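Fimbrial structural subunit (Actinomyces naeslundii, PDB 3QDH) builds the shaft of type 2 fimbriae and mediates adhesion to streptococci and host cells during oral biofilm development, this chain being its C-terminal part. Local coordinates at residues A[9-14]-A[25-30]; A[46-51]-A[105-110]; A[55-60]-A[79-84]; A[122-127]-A[146-151]. One frame throughout, in Å; residues are numbered along the deposited sequence.

Interaction 1: residues A[9-14]-A[25-30]; sequences SIQEQK and KFPVSS
S9 and Q11 are tied to P27 and K25 by two backbone hydrogen bonds. S9 N donates to P27 O at 2.9 Å. Q11 N donates to K25 O at 2.8 Å, with 169° at the hydrogen. Both acceptors belong to strand 25-30, whereas 9-14 has no regular structure. I10 lies between the two bonded residues, opposite F26.

Two weaker CA-H...O contacts fill in between these bonds. I10 CA lies 3.6 Å from K25 O, and F26 CA lies 3.5 Å from S9 O. The S9 carbonyl oxygen is buried and has no hydrogen-bond partner in the model. P27, which faces S9, is a proline and has no N-H to offer it. The same oxygen meets the edge of the F26 ring, in the ring plane.

The segment thus extends the pairing of strand 7-8 with strand 23-31 in an irregular way. It sits at the margin of one sheet of a CnaA (DEv-IgG) domain. On its other side F26 is bonded through its backbone to F107.

The apolar contact is made by I10 and F26. I10 CG1 comes 3.8 Å from F26 CD1 at the ring edge. I10 CG1 and F26 CG both stand beside their own backbone N (chi1 -49° and -60°), and the two side chains run side by side in the same direction. Both touch V154 of strand 154-165.

A water joins the two segments farther along. It lies 2.8 Å from Q13 OE1, to which it probably donates, and takes the N-H of K25, with its oxygen 3.2 Å from K25 N.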
loop_
_atom_site.group_PDB
_atom_site.type_symbol
_atom_site.label_atom_id
_atom_site.label_comp_id
_atom_site.label_asym_id
_atom_site.label_seq_id
_atom_site.Cartn_x
_atom_site.Cartn_y
_atom_site.Cartn_z
ATOM N N SER A 9 -9.323 0.899 5.069
ATOM C CA SER A 9 -8.895 -0.457 4.742
ATOM C C SER A 9 -7.584 -0.422 3.962
ATOM O O SER A 9 -6.920 0.626 3.880
ATOM C CB SER A 9 -9.979 -1.180 3.929
ATOM O OG SER A 9 -9.679 -2.564 3.805
ATOM N N ILE A 10 -7.200 -1.575 3.415
ATOM C CA ILE A 10 -6.031 -1.696 2.532
ATOM C C ILE A 10 -6.361 -2.642 1.375
ATOM O O ILE A 10 -6.927 -3.711 1.585
ATOM C CB ILE A 10 -4.773 -2.281 3.258
ATOM C CG1 ILE A 10 -4.494 -1.572 4.588
ATOM C CG2 ILE A 10 -3.534 -2.187 2.355
ATOM C CD1 ILE A 10 -3.452 -2.305 5.471
ATOM N N GLN A 11 -6.013 -2.236 0.159
ATOM C CA GLN A 11 -6.114 -3.108 -1.002
ATOM C C GLN A 11 -5.180 -4.313 -0.860
ATOM O O GLN A 11 -4.033 -4.156 -0.444
ATOM C CB GLN A 11 -5.709 -2.342 -2.264
ATOM C CG GLN A 11 -6.860 -1.895 -3.139
ATOM C CD GLN A 11 -6.488 -1.942 -4.614
ATOM O OE1 GLN A 11 -5.416 -1.485 -5.008
ATOM N NE2 GLN A 11 -7.367 -2.516 -5.433
ATOM N N GLU A 12 -5.681 -5.501 -1.201
ATOM C CA GLU A 12 -4.838 -6.690 -1.406
ATOM C C GLU A 12 -3.514 -6.273 -2.036
ATOM O O GLU A 12 -3.497 -5.826 -3.184
ATOM C CB GLU A 12 -5.511 -7.647 -2.391
ATOM C CG GLU A 12 -6.361 -8.750 -1.828
ATOM C CD GLU A 12 -6.569 -9.854 -2.859
ATOM O OE1 GLU A 12 -7.602 -9.829 -3.578
ATOM O OE2 GLU A 12 -5.683 -10.729 -2.973
ATOM N N GLN A 13 -2.406 -6.436 -1.319
ATOM C CA GLN A 13 -1.103 -6.012 -1.848
ATOM C C GLN A 13 -0.714 -6.688 -3.175
ATOM O O GLN A 13 -0.022 -6.084 -4.001
ATOM C CB GLN A 13 0.014 -6.189 -0.809
ATOM C CG GLN A 13 1.287 -5.399 -1.129
ATOM C CD GLN A 13 1.035 -3.896 -1.278
ATOM O OE1 GLN A 13 0.223 -3.313 -0.556
ATOM N NE2 GLN A 13 1.737 -3.269 -2.214
ATOM N N LYS A 14 -1.173 -7.927 -3.365
ATOM C CA LYS A 14 -0.979 -8.681 -4.612
ATOM C C LYS A 14 -1.337 -7.853 -5.849
ATOM O O LYS A 14 -0.608 -7.850 -6.842
ATOM C CB LYS A 14 -1.814 -9.967 -4.582
ATOM C CG LYS A 14 -1.584 -10.894 -5.765
ATOM C CD LYS A 14 -2.151 -12.290 -5.514
ATOM C CE LYS A 14 -2.216 -13.111 -6.803
ATOM N NZ LYS A 14 -0.917 -13.160 -7.539
ATOM N N LYS A 25 -2.241 0.917 -1.546
ATOM C CA LYS A 25 -3.495 1.638 -1.734
ATOM C C LYS A 25 -4.441 1.418 -0.561
ATOM O O LYS A 25 -4.716 0.277 -0.164
ATOM C CB LYS A 25 -4.164 1.225 -3.057
ATOM C CG LYS A 25 -3.464 1.821 -4.263
ATOM C CD LYS A 25 -4.188 1.526 -5.565
ATOM C CE LYS A 25 -3.379 2.047 -6.743
ATOM N NZ LYS A 25 -4.200 2.064 -7.985
ATOM N N PHE A 26 -4.931 2.533 -0.018
ATOM C CA PHE A 26 -5.796 2.525 1.155
ATOM C C PHE A 26 -7.171 3.082 0.816
ATOM O O PHE A 26 -7.318 4.303 0.717
ATOM C CB PHE A 26 -5.240 3.435 2.257
ATOM C CG PHE A 26 -3.869 3.078 2.763
ATOM C CD1 PHE A 26 -3.671 1.966 3.584
ATOM C CD2 PHE A 26 -2.784 3.912 2.495
ATOM C CE1 PHE A 26 -2.405 1.662 4.087
ATOM C CE2 PHE A 26 -1.508 3.617 3.002
ATOM C CZ PHE A 26 -1.320 2.491 3.795
ATOM N N PRO A 27 -8.183 2.209 0.670
ATOM C CA PRO A 27 -9.570 2.681 0.562
ATOM C C PRO A 27 -10.041 3.347 1.861
ATOM O O PRO A 27 -9.875 2.785 2.954
ATOM C CB PRO A 27 -10.363 1.399 0.254
ATOM C CG PRO A 27 -9.348 0.424 -0.241
ATOM C CD PRO A 27 -8.091 0.747 0.509
ATOM N N VAL A 28 -10.568 4.565 1.737
ATOM C CA VAL A 28 -11.045 5.345 2.875
ATOM C C VAL A 28 -12.483 5.746 2.571
ATOM O O VAL A 28 -12.778 6.183 1.451
ATOM C CB VAL A 28 -10.162 6.619 3.123
ATOM C CG1 VAL A 28 -10.844 7.584 4.088
ATOM C CG2 VAL A 28 -8.773 6.232 3.654
ATOM N N SER A 29 -13.384 5.576 3.534
ATOM C CA SER A 29 -14.781 5.964 3.319
ATOM C C SER A 29 -15.484 6.518 4.565
ATOM O O SER A 29 -15.161 6.161 5.698
ATOM C CB SER A 29 -15.600 4.824 2.683
ATOM O OG SER A 29 -15.836 3.785 3.604
ATOM N N SER A 30 -16.448 7.402 4.322
ATOM C CA SER A 30 -17.270 7.977 5.373
ATOM C C SER A 30 -18.727 8.011 4.901
ATOM O O SER A 30 -19.025 8.492 3.798
ATOM C CB SER A 30 -16.777 9.393 5.700
ATOM O OG SER A 30 -17.520 9.946 6.778
HETATM O O HOH W 1 -2.132 -2.254 -1.582
#

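Interaction 2: residues A[46-51]-A[105-110]; sequences LRDTLD and AVFQGK
D48 lays its CB over one face of the F107 ring, a CH-pi contact. The CB is 3.6 Å from the ring centroid, a little off centre toward the rim. The CG of D48 is anti to the backbone N (chi1 -162°), which brings OD2 to 3.8 Å from F107 CG. The carboxylate plane is turned 43° from the ring. OD2 is hydrogen-bonded to K8 NZ.

A polar atom also reaches the ring from its rim. L46 O lies in the ring plane, 3.8 Å from F107 CZ. No hydrogen bond joins the two segments.

Apolar contacts extend to both ends. L46 CB packs on F107 CZ at 3.9 Å, and L46 CD1 touches the methyl of A105 at 4.2 Å. At the far end L50 CD1 loosely meets F107 CB. V28, A59 and V83 also touch the F107 side chain, so the ring is enclosed from several strands. Apart from these, L50 CD2 lies against the backbone carbonyl of Q108, 3.7 Å from its O.

The strand axes are 8.8 Å apart and run 20° from parallel. That spacing fits two sheets packed face to face, as in the beta sandwich of a CnaA domain. D48 lies in its interior beside K8 and N121. This is consistent with the Lys-Asn isopeptide bond of such domains, which is accompanied by an acidic residue.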
loop_
_atom_site.group_PDB
_atom_site.type_symbol
_atom_site.label_atom_id
_atom_site.label_comp_id
_atom_site.label_asym_id
_atom_site.label_seq_id
_atom_site.Cartn_x
_atom_site.Cartn_y
_atom_site.Cartn_z
ATOM N N LEU A 46 -11.755 14.658 2.917
ATOM C CA LEU A 46 -11.060 13.472 3.401
ATOM C C LEU A 46 -9.560 13.801 3.450
ATOM O O LEU A 46 -8.993 14.323 2.483
ATOM C CB LEU A 46 -11.327 12.262 2.496
ATOM C CG LEU A 46 -12.786 11.762 2.357
ATOM C CD1 LEU A 46 -12.869 10.694 1.265
ATOM C CD2 LEU A 46 -13.355 11.246 3.684
ATOM N N ARG A 47 -8.934 13.507 4.586
ATOM C CA ARG A 47 -7.549 13.893 4.834
ATOM C C ARG A 47 -6.770 12.674 5.299
ATOM O O ARG A 47 -7.299 11.842 6.028
ATOM C CB ARG A 47 -7.479 14.970 5.911
ATOM C CG ARG A 47 -6.079 15.556 6.138
ATOM C CD ARG A 47 -6.130 16.661 7.175
ATOM N NE ARG A 47 -6.763 17.881 6.659
ATOM C CZ ARG A 47 -6.859 19.019 7.345
ATOM N NH1 ARG A 47 -6.375 19.088 8.591
ATOM N NH2 ARG A 47 -7.436 20.088 6.796
ATOM N N ASP A 48 -5.513 12.589 4.880
ATOM C CA ASP A 48 -4.661 11.458 5.209
ATOM C C ASP A 48 -3.209 11.911 5.140
ATOM O O ASP A 48 -2.722 12.312 4.079
ATOM C CB ASP A 48 -4.920 10.286 4.239
ATOM C CG ASP A 48 -4.397 8.943 4.760
ATOM O OD1 ASP A 48 -3.298 8.901 5.345
ATOM O OD2 ASP A 48 -5.068 7.907 4.552
ATOM N N THR A 49 -2.521 11.859 6.274
ATOM C CA THR A 49 -1.074 12.082 6.286
ATOM C C THR A 49 -0.431 10.709 6.198
ATOM O O THR A 49 -0.522 9.912 7.129
ATOM C CB THR A 49 -0.609 12.802 7.557
ATOM O OG1 THR A 49 -1.227 14.086 7.624
ATOM C CG2 THR A 49 0.926 12.977 7.563
ATOM N N LEU A 50 0.213 10.431 5.074
ATOM C CA LEU A 50 0.778 9.106 4.868
ATOM C C LEU A 50 2.138 8.959 5.542
ATOM O O LEU A 50 2.882 9.929 5.703
ATOM C CB LEU A 50 0.838 8.751 3.384
ATOM C CG LEU A 50 -0.539 8.350 2.831
ATOM C CD1 LEU A 50 -1.312 9.581 2.359
ATOM C CD2 LEU A 50 -0.407 7.355 1.713
ATOM N N ASP A 51 2.407 7.727 5.962
ATOM C CA ASP A 51 3.674 7.308 6.548
ATOM C C ASP A 51 4.856 7.705 5.670
ATOM O O ASP A 51 4.816 7.532 4.449
ATOM C CB ASP A 51 3.639 5.785 6.714
ATOM C CG ASP A 51 4.858 5.237 7.437
ATOM O OD1 ASP A 51 4.709 4.836 8.599
ATOM O OD2 ASP A 51 5.946 5.192 6.838
ATOM N N ALA A 105 -12.347 7.645 -1.139
ATOM C CA ALA A 105 -11.212 7.808 -2.021
ATOM C C ALA A 105 -10.180 6.749 -1.671
ATOM O O ALA A 105 -10.251 6.131 -0.610
ATOM C CB ALA A 105 -10.618 9.202 -1.889
ATOM N N VAL A 106 -9.228 6.537 -2.570
ATOM C CA VAL A 106 -8.143 5.595 -2.315
ATOM C C VAL A 106 -6.863 6.408 -2.164
ATOM O O VAL A 106 -6.371 6.983 -3.138
ATOM C CB VAL A 106 -8.006 4.562 -3.463
ATOM C CG1 VAL A 106 -6.806 3.639 -3.231
ATOM C CG2 VAL A 106 -9.288 3.735 -3.612
ATOM N N PHE A 107 -6.337 6.479 -0.943
ATOM C CA PHE A 107 -5.066 7.154 -0.707
ATOM C C PHE A 107 -3.942 6.182 -1.011
ATOM O O PHE A 107 -4.103 4.971 -0.837
ATOM C CB PHE A 107 -4.987 7.682 0.727
ATOM C CG PHE A 107 -5.979 8.776 1.009
ATOM C CD1 PHE A 107 -5.606 10.108 0.907
ATOM C CD2 PHE A 107 -7.306 8.469 1.329
ATOM C CE1 PHE A 107 -6.530 11.124 1.145
ATOM C CE2 PHE A 107 -8.234 9.472 1.577
ATOM C CZ PHE A 107 -7.845 10.805 1.486
ATOM N N GLN A 108 -2.808 6.703 -1.473
ATOM C CA GLN A 108 -1.743 5.829 -1.947
ATOM C C GLN A 108 -0.372 6.473 -1.932
ATOM O O GLN A 108 -0.237 7.694 -1.946
ATOM C CB GLN A 108 -2.065 5.324 -3.360
ATOM C CG GLN A 108 -2.296 6.437 -4.357
ATOM C CD GLN A 108 -2.920 5.931 -5.639
ATOM O OE1 GLN A 108 -4.044 5.411 -5.643
ATOM N NE2 GLN A 108 -2.201 6.087 -6.736
ATOM N N GLY A 109 0.650 5.628 -1.916
ATOM C CA GLY A 109 2.029 6.083 -1.976
ATOM C C GLY A 109 2.914 4.925 -2.394
ATOM O O GLY A 109 2.503 3.766 -2.319
ATOM N N LYS A 110 4.120 5.244 -2.841
ATOM C CA LYS A 110 5.079 4.233 -3.291
ATOM C C LYS A 110 5.976 3.804 -2.129
ATOM O O LYS A 110 6.535 4.653 -1.438
ATOM C CB LYS A 110 5.932 4.801 -4.427
ATOM C CG LYS A 110 6.767 3.758 -5.157
ATOM C CD LYS A 110 7.450 4.325 -6.399
ATOM C CE LYS A 110 8.875 4.769 -6.105
ATOM N NZ LYS A 110 9.605 5.107 -7.366
#

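Interaction 3: residues A[55-60]-A[79-84]; sequences TAVTAT and KGQTVT
V57 and V83 meet through their CG2 methyls, 3.6 Å apart, with the side chains crossing at a slant. V57 holds CG2 in the crowded position between its backbone N and carbonyl carbon. There it meets both V83 and the carbonyl oxygen of Q81, at 3.7 Å. Its other methyl, CG1, is anti to the carbonyl carbon (chi1 -59°) and turns to the Q81 amide, where NE2 is 4.0 Å away.

V83 divides its methyls differently. With chi1 at -176°, CG1 is anti to the backbone N and lies against the chain at T58 and A59. It comes 3.6 Å from T58 C and 3.8 Å from A59 CB.

These valines lie in the interior, between the two sheets of the CnaA beta sandwich. Strand 57-64 pairs with strand 102-111 in one sheet, and strand 82-87 pairs with strand 39-49 in the other. L50 touches both valines, while F107 touches A59 and V83. No hydrogen bond crosses between the two segments.

The Q81 side chain folds back at its second torsion (chi2 -66°) and crosses V57 at about a right angle. Its NE2 is bonded to L50 O and L54 O, which fixes the amide beside the valine. Q81 belongs to a type II' turn from K79 to T82, with G80 at positive phi. T82 N donates to K79 O at 2.9 Å, and K79 N donates back to T82 O.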
loop_
_atom_site.group_PDB
_atom_site.type_symbol
_atom_site.label_atom_id
_atom_site.label_comp_id
_atom_site.label_asym_id
_atom_site.label_seq_id
_atom_site.Cartn_x
_atom_site.Cartn_y
_atom_site.Cartn_z
ATOM N N THR A 55 6.126 7.457 -0.719
ATOM C CA THR A 55 6.492 8.640 -1.480
ATOM C C THR A 55 5.501 8.886 -2.623
ATOM O O THR A 55 4.710 7.996 -2.980
ATOM C CB THR A 55 7.949 8.536 -2.006
ATOM O OG1 THR A 55 8.475 9.849 -2.219
ATOM C CG2 THR A 55 8.025 7.720 -3.290
ATOM N N ALA A 56 5.565 10.094 -3.188
ATOM C CA ALA A 56 4.665 10.531 -4.255
ATOM C C ALA A 56 3.201 10.290 -3.861
ATOM O O ALA A 56 2.405 9.781 -4.653
ATOM C CB ALA A 56 5.013 9.832 -5.585
ATOM N N VAL A 57 2.862 10.665 -2.631
ATOM C CA VAL A 57 1.553 10.352 -2.061
ATOM C C VAL A 57 0.440 11.177 -2.707
ATOM O O VAL A 57 0.639 12.345 -3.036
ATOM C CB VAL A 57 1.531 10.472 -0.516
ATOM C CG1 VAL A 57 2.567 9.514 0.102
ATOM C CG2 VAL A 57 1.778 11.901 -0.052
ATOM N N THR A 58 -0.715 10.548 -2.887
ATOM C CA THR A 58 -1.849 11.165 -3.567
ATOM C C THR A 58 -3.114 10.377 -3.242
ATOM O O THR A 58 -3.103 9.476 -2.381
ATOM C CB THR A 58 -1.605 11.267 -5.123
ATOM O OG1 THR A 58 -2.534 12.190 -5.713
ATOM C CG2 THR A 58 -1.698 9.896 -5.806
ATOM N N ALA A 59 -4.207 10.737 -3.908
ATOM C CA ALA A 59 -5.453 10.012 -3.808
ATOM C C ALA A 59 -6.069 9.856 -5.195
ATOM O O ALA A 59 -5.951 10.755 -6.031
ATOM C CB ALA A 59 -6.417 10.732 -2.862
ATOM N N THR A 60 -6.697 8.705 -5.427
ATOM C CA THR A 60 -7.408 8.411 -6.678
ATOM C C THR A 60 -8.786 7.820 -6.379
ATOM O O THR A 60 -9.132 7.598 -5.215
ATOM C CB THR A 60 -6.644 7.383 -7.550
ATOM O OG1 THR A 60 -6.553 6.133 -6.848
ATOM C CG2 THR A 60 -5.247 7.878 -7.898
ATOM N N LYS A 79 0.139 18.262 0.324
ATOM C CA LYS A 79 1.069 19.176 0.993
ATOM C C LYS A 79 1.955 18.345 1.927
ATOM O O LYS A 79 1.484 17.828 2.940
ATOM C CB LYS A 79 0.313 20.250 1.778
ATOM C CG LYS A 79 -0.445 21.244 0.898
ATOM C CD LYS A 79 -1.211 22.264 1.728
ATOM C CE LYS A 79 -1.972 23.237 0.837
ATOM N NZ LYS A 79 -2.218 24.520 1.552
ATOM N N GLY A 80 3.230 18.198 1.573
ATOM C CA GLY A 80 4.129 17.317 2.330
ATOM C C GLY A 80 3.670 15.873 2.211
ATOM O O GLY A 80 3.539 15.342 1.105
ATOM N N GLN A 81 3.402 15.238 3.349
ATOM C CA GLN A 81 2.859 13.877 3.351
ATOM C C GLN A 81 1.325 13.864 3.435
ATOM O O GLN A 81 0.703 12.795 3.390
ATOM C CB GLN A 81 3.461 13.046 4.497
ATOM C CG GLN A 81 4.929 12.640 4.283
ATOM C CD GLN A 81 5.111 11.681 3.127
ATOM O OE1 GLN A 81 5.606 12.070 2.072
ATOM N NE2 GLN A 81 4.697 10.427 3.307
ATOM N N THR A 82 0.721 15.046 3.533
ATOM C CA THR A 82 -0.724 15.139 3.783
ATOM C C THR A 82 -1.522 15.287 2.477
ATOM O O THR A 82 -1.375 16.273 1.750
ATOM C CB THR A 82 -1.052 16.274 4.783
ATOM O OG1 THR A 82 -0.253 16.117 5.961
ATOM C CG2 THR A 82 -2.533 16.253 5.173
ATOM N N VAL A 83 -2.346 14.285 2.182
ATOM C CA VAL A 83 -3.215 14.309 1.005
ATOM C C VAL A 83 -4.624 14.732 1.425
ATOM O O VAL A 83 -5.122 14.290 2.452
ATOM C CB VAL A 83 -3.244 12.930 0.308
ATOM C CG1 VAL A 83 -4.064 12.984 -0.979
ATOM C CG2 VAL A 83 -1.817 12.466 0.019
ATOM N N THR A 84 -5.248 15.611 0.640
ATOM C CA THR A 84 -6.621 16.018 0.896
ATOM C C THR A 84 -7.485 15.841 -0.354
ATOM O O THR A 84 -7.014 16.042 -1.486
ATOM C CB THR A 84 -6.742 17.487 1.399
ATOM O OG1 THR A 84 -6.144 18.383 0.458
ATOM C CG2 THR A 84 -6.097 17.681 2.781
#

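Interaction 4: residues A[122-127]-A[146-151]; sequences RAQVIS and ENPPTS
T150 OG1 is gripped from both segments. It accepts a hydrogen bond from Q124 NE2 at 3.1 Å and donates one to P148 O at 2.8 Å. The oxygen lies close to the plane of the Q124 amide. The Q124 chain is extended beyond CG and runs alongside T150, and its NE2 also passes 3.3 Å from P148 CG.

The backbones meet in a single antiparallel bridge between Q124 and T150. S151 N donates to A123 O at 2.8 Å, and V125 N donates to P149 O at 3.2 Å. S151 OG takes the N-H of A123, with A123 N 3.0 Å away. R122 reaches out, and its NH1 donates to S151 O at 2.9 Å in the guanidinium plane, though the bond is bent (139°).

The two prolines pack on branched side chains. P149 CB meets V125 CG1, and P148 CB presses on I126 CD1 at a tight 3.5 Å.

Strand 118-131 also bonds to strand 39-49 through Q124 and I126. The loop before strand 154-165 thus docks on its other edge. P149, opposite V125, has no N-H to return. The pairing stays a single bridge, and side-chain bonds of R122, Q124 and S151 add to it.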
loop_
_atom_site.group_PDB
_atom_site.type_symbol
_atom_site.label_atom_id
_atom_site.label_comp_id
_atom_site.label_asym_id
_atom_site.label_seq_id
_atom_site.Cartn_x
_atom_site.Cartn_y
_atom_site.Cartn_z
ATOM N N ARG A 122 -3.887 6.171 9.231
ATOM C CA ARG A 122 -5.214 6.637 9.616
ATOM C C ARG A 122 -5.644 7.722 8.634
ATOM O O ARG A 122 -4.811 8.342 7.965
ATOM C CB ARG A 122 -5.195 7.235 11.025
ATOM C CG ARG A 122 -5.017 6.223 12.155
ATOM C CD ARG A 122 -5.050 6.948 13.488
ATOM N NE ARG A 122 -4.680 6.118 14.638
ATOM C CZ ARG A 122 -5.528 5.387 15.358
ATOM N NH1 ARG A 122 -6.823 5.309 15.040
ATOM N NH2 ARG A 122 -5.068 4.708 16.403
ATOM N N ALA A 123 -6.947 7.948 8.552
ATOM C CA ALA A 123 -7.495 9.038 7.749
ATOM C C ALA A 123 -8.508 9.783 8.598
ATOM O O ALA A 123 -8.961 9.271 9.633
ATOM C CB ALA A 123 -8.144 8.493 6.468
ATOM N N GLN A 124 -8.855 10.994 8.173
ATOM C CA GLN A 124 -9.816 11.804 8.893
ATOM C C GLN A 124 -10.883 12.356 7.948
ATOM O O GLN A 124 -10.651 12.455 6.747
ATOM C CB GLN A 124 -9.091 12.962 9.573
ATOM C CG GLN A 124 -8.238 12.513 10.753
ATOM C CD GLN A 124 -7.451 13.632 11.369
ATOM O OE1 GLN A 124 -6.976 14.537 10.677
ATOM N NE2 GLN A 124 -7.287 13.572 12.690
ATOM N N VAL A 125 -12.046 12.692 8.492
ATOM C CA VAL A 125 -13.033 13.470 7.754
ATOM C C VAL A 125 -13.155 14.827 8.436
ATOM O O VAL A 125 -13.414 14.916 9.643
ATOM C CB VAL A 125 -14.392 12.728 7.550
ATOM C CG1 VAL A 125 -14.984 12.247 8.869
ATOM C CG2 VAL A 125 -15.396 13.615 6.803
ATOM N N ILE A 126 -12.902 15.874 7.662
ATOM C CA ILE A 126 -12.971 17.253 8.134
ATOM C C ILE A 126 -14.191 17.863 7.463
ATOM O O ILE A 126 -14.165 18.163 6.272
ATOM C CB ILE A 126 -11.681 18.063 7.747
ATOM C CG1 ILE A 126 -10.384 17.287 8.084
ATOM C CG2 ILE A 126 -11.697 19.483 8.337
ATOM C CD1 ILE A 126 -10.329 16.685 9.443
ATOM N N SER A 127 -15.272 18.001 8.221
ATOM C CA SER A 127 -16.503 18.565 7.675
ATOM C C SER A 127 -17.271 19.350 8.732
ATOM O O SER A 127 -17.059 19.175 9.935
ATOM C CB SER A 127 -17.386 17.489 7.021
ATOM O OG SER A 127 -17.837 16.524 7.954
ATOM N N GLU A 146 -9.490 20.647 15.881
ATOM C CA GLU A 146 -9.217 19.903 17.098
ATOM C C GLU A 146 -9.957 18.572 17.056
ATOM O O GLU A 146 -11.170 18.521 16.786
ATOM C CB GLU A 146 -9.570 20.725 18.353
ATOM C CG GLU A 146 -9.174 20.043 19.669
ATOM C CD GLU A 146 -8.706 21.013 20.746
ATOM O OE1 GLU A 146 -7.560 20.845 21.214
ATOM O OE2 GLU A 146 -9.466 21.934 21.127
ATOM N N ASN A 147 -9.206 17.493 17.278
ATOM C CA ASN A 147 -9.764 16.140 17.380
ATOM C C ASN A 147 -10.914 15.819 16.388
ATOM O O ASN A 147 -12.028 15.512 16.802
ATOM C CB ASN A 147 -10.194 15.886 18.842
ATOM C CG ASN A 147 -10.491 14.419 19.136
ATOM O OD1 ASN A 147 -11.625 14.056 19.461
ATOM N ND2 ASN A 147 -9.478 13.575 19.035
ATOM N N PRO A 148 -10.652 15.900 15.069
ATOM C CA PRO A 148 -11.707 15.547 14.109
ATOM C C PRO A 148 -11.960 14.035 14.074
ATOM O O PRO A 148 -11.115 13.274 14.563
ATOM C CB PRO A 148 -11.123 16.014 12.773
ATOM C CG PRO A 148 -9.660 15.895 12.944
ATOM C CD PRO A 148 -9.374 16.202 14.394
ATOM N N PRO A 149 -13.113 13.600 13.518
ATOM C CA PRO A 149 -13.370 12.169 13.355
ATOM C C PRO A 149 -12.212 11.494 12.618
ATOM O O PRO A 149 -11.767 11.983 11.573
ATOM C CB PRO A 149 -14.636 12.129 12.499
ATOM C CG PRO A 149 -15.321 13.412 12.763
ATOM C CD PRO A 149 -14.224 14.417 12.982
ATOM N N THR A 150 -11.734 10.382 13.177
ATOM C CA THR A 150 -10.535 9.717 12.694
ATOM C C THR A 150 -10.822 8.220 12.535
ATOM O O THR A 150 -11.572 7.638 13.332
ATOM C CB THR A 150 -9.355 9.950 13.680
ATOM O OG1 THR A 150 -9.164 11.353 13.878
ATOM C CG2 THR A 150 -8.055 9.337 13.165
ATOM N N SER A 151 -10.238 7.603 11.505
ATOM C CA SER A 151 -10.484 6.193 11.241
ATOM C C SER A 151 -9.729 5.279 12.201
ATOM O O SER A 151 -8.785 5.705 12.883
ATOM C CB SER A 151 -10.086 5.826 9.804
ATOM O OG SER A 151 -8.675 5.747 9.660
#

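From the N terminus, interaction 1 comes first and closes a short loop, tying 9-14 to the strand that follows. Interaction 2 then spans a long loop, from 46-51 to 105-110, and joins the two sheets. Interaction 3 falls within that loop and joins the same sheets through strands 57-64 and 82-87. Interaction 4 follows in series and folds the loop at 146-151 back on strand 118-131. No two cross. F26 N to F107 O links interaction 1 with interaction 2, D48 O to V83 N links 2 with 3, and R47 O to Q124 N links 2 with 4. Interaction 2 is therefore the common neighbour.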